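Local coordinates for protein CEP104 (Gallus gallus, PDB 5JO8) that is a centriolar protein whose TOG domain probably binds tubulin or microtubules, at residues Pro183-Thr187 with His188-Ser192. Residues are numbered along the deposited sequence; the frame is centred on the assembly and turned at random.
Sequences PNSPT and HLAMS
The chain turns from loop into helix at P186, whose carbonyl O takes the A190 N-H (2.8 Å, 157° at the hydrogen), and one residue on T187 O receives M191 N, also at 2.8 Å and straighter (168°). Both donors approach nearly end-on to the carbonyls, as the first i to i+4 bonds of helix 187-204. P186, the N-cap residue, sets its ring beside the first turn, where its CB meets L189 CB at 4.1 Å. The A190 methyl points back to the loop and touches both P186 O (3.4 Å) and S185 OG (3.5 Å). With chi1 at 59°, that hydroxyl sits between its own backbone N and carbonyl carbon; it hydrogen-bonds to K182 O and meets A190 in van der Waals contact. M191 lays CB and CG alongside T187 O, CG at 3.4 Å, and packs toward V231 and V234 of helix 229-245. T187 CG2, anti to the backbone N, comes within 4.3 Å of M191 CG. S185 O accepts a bond from H226 NE2, tying the loop to the one before helix 229-245. The arrangement is a helix N-terminus with proline at the N-cap position, here opening one helix of the all-helical, HEAT-repeat-like TOG domain.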
ATOM      1  N   PRO A 183     -18.242   1.220   6.463  1.00 37.65           N
ATOM      2  CA  PRO A 183     -18.783   0.175   7.346  1.00 36.60           C
ATOM      3  C   PRO A 183     -19.194  -1.088   6.602  1.00 33.37           C
ATOM      4  O   PRO A 183     -19.290  -2.163   7.207  1.00 31.39           O
ATOM      5  CB  PRO A 183     -20.028   0.838   7.948  1.00 41.86           C
ATOM      6  CG  PRO A 183     -19.777   2.297   7.826  1.00 38.29           C
ATOM      7  CD  PRO A 183     -19.012   2.471   6.555  1.00 37.60           C
ATOM      8  N   ASN A 184     -19.444  -0.948   5.304  1.00 32.55           N
ATOM      9  CA  ASN A 184     -19.881  -2.058   4.470  1.00 35.19           C
ATOM     10  C   ASN A 184     -18.758  -2.560   3.565  1.00 40.00           C
ATOM     11  O   ASN A 184     -18.988  -3.407   2.704  1.00 36.78           O
ATOM     12  CB  ASN A 184     -21.058  -1.611   3.608  1.00 52.24           C
ATOM     13  CG  ASN A 184     -20.726  -0.395   2.767  1.00 54.68           C
ATOM     14  OD1 ASN A 184     -20.657   0.724   3.276  1.00 63.63           O
ATOM     15  ND2 ASN A 184     -20.514  -0.610   1.476  1.00 62.56           N
ATOM     16  N   SER A 185     -17.550  -2.029   3.754  1.00 30.51           N
ATOM     17  CA  SER A 185     -16.398  -2.448   2.959  1.00 30.62           C
ATOM     18  C   SER A 185     -16.176  -3.956   3.052  1.00 30.22           C
ATOM     19  O   SER A 185     -16.470  -4.573   4.083  1.00 27.86           O
ATOM     20  CB  SER A 185     -15.139  -1.711   3.413  1.00 37.67           C
ATOM     21  OG  SER A 185     -14.877  -1.961   4.781  1.00 35.02           O
ATOM     22  N   PRO A 186     -15.658  -4.560   1.970  1.00 29.87           N
ATOM     23  CA  PRO A 186     -15.424  -6.007   1.936  1.00 33.13           C
ATOM     24  C   PRO A 186     -14.594  -6.490   3.122  1.00 28.30           C
ATOM     25  O   PRO A 186     -13.616  -5.846   3.509  1.00 26.97           O
ATOM     26  CB  PRO A 186     -14.666  -6.206   0.622  1.00 36.71           C
ATOM     27  CG  PRO A 186     -15.153  -5.100  -0.248  1.00 40.88           C
ATOM     28  CD  PRO A 186     -15.353  -3.923   0.673  1.00 29.87           C
ATOM     29  N   THR A 187     -15.002  -7.616   3.693  1.00 27.28           N
ATOM     30  CA  THR A 187     -14.415  -8.109   4.929  1.00 26.72           C
ATOM     31  C   THR A 187     -12.901  -8.313   4.857  1.00 27.13           C
ATOM     32  O   THR A 187     -12.176  -7.834   5.718  1.00 23.59           O
ATOM     33  CB  THR A 187     -15.099  -9.404   5.365  1.00 26.81           C
ATOM     34  OG1 THR A 187     -16.500  -9.144   5.519  1.00 31.78           O
ATOM     35  CG2 THR A 187     -14.523  -9.899   6.683  1.00 28.13           C
ATOM     36  N   HIS A 188     -12.420  -9.014   3.836  1.00 24.25           N
ATOM     37  CA  HIS A 188     -10.981  -9.259   3.725  1.00 26.78           C
ATOM     38  C   HIS A 188     -10.200  -7.954   3.602  1.00 22.44           C
ATOM     39  O   HIS A 188      -9.185  -7.766   4.273  1.00 22.72           O
ATOM     40  CB  HIS A 188     -10.667 -10.174   2.542  1.00 24.07           C
ATOM     41  CG  HIS A 188     -11.140 -11.577   2.740  1.00 26.58           C
ATOM     42  ND1 HIS A 188     -11.669 -12.342   1.722  1.00 37.78           N
ATOM     43  CD2 HIS A 188     -11.163 -12.355   3.848  1.00 30.83           C
ATOM     44  CE1 HIS A 188     -11.997 -13.531   2.195  1.00 34.81           C
ATOM     45  NE2 HIS A 188     -11.704 -13.564   3.483  1.00 37.76           N
ATOM     46  N   LEU A 189     -10.689  -7.058   2.759  1.00 22.90           N
ATOM     47  CA  LEU A 189     -10.085  -5.742   2.596  1.00 22.04           C
ATOM     48  C   LEU A 189     -10.050  -4.989   3.927  1.00 24.46           C
ATOM     49  O   LEU A 189      -9.032  -4.412   4.302  1.00 22.56           O
ATOM     50  CB  LEU A 189     -10.895  -4.939   1.588  1.00 24.20           C
ATOM     51  CG  LEU A 189     -10.278  -3.635   1.102  1.00 25.09           C
ATOM     52  CD1 LEU A 189      -9.002  -3.921   0.315  1.00 26.71           C
ATOM     53  CD2 LEU A 189     -11.292  -2.860   0.264  1.00 29.90           C
ATOM     54  N   ALA A 190     -11.170  -4.999   4.644  1.00 21.31           N
ATOM     55  CA  ALA A 190     -11.257  -4.240   5.887  1.00 19.56           C
ATOM     56  C   ALA A 190     -10.340  -4.824   6.943  1.00 20.22           C
ATOM     57  O   ALA A 190      -9.652  -4.098   7.655  1.00 19.90           O
ATOM     58  CB  ALA A 190     -12.691  -4.240   6.398  1.00 19.37           C
ATOM     59  N   MET A 191     -10.349  -6.145   7.056  0.57 18.76           N
ATOM     60  CA  MET A 191      -9.495  -6.831   8.012  0.57 19.44           C
ATOM     61  C   MET A 191      -8.025  -6.539   7.754  0.57 18.67           C
ATOM     62  O   MET A 191      -7.269  -6.260   8.679  0.57 19.72           O
ATOM     63  CB  MET A 191      -9.740  -8.336   7.962  0.57 18.91           C
ATOM     64  CG  MET A 191     -10.934  -8.799   8.773  0.57 23.37           C
ATOM     65  SD  MET A 191     -10.761  -8.369  10.515  0.57 22.36           S
ATOM     66  CE  MET A 191      -9.271  -9.270  10.950  0.57 32.00           C
ATOM     67  N   SER A 192      -7.620  -6.612   6.490  1.00 19.17           N
ATOM     68  CA  SER A 192      -6.241  -6.334   6.126  1.00 17.22           C
ATOM     69  C   SER A 192      -5.864  -4.914   6.488  1.00 18.27           C
ATOM     70  O   SER A 192      -4.764  -4.663   6.968  1.00 19.88           O
ATOM     71  CB  SER A 192      -6.039  -6.535   4.628  1.00 20.64           C
ATOM     72  OG  SER A 192      -6.084  -7.913   4.290  1.00 19.11           O
TER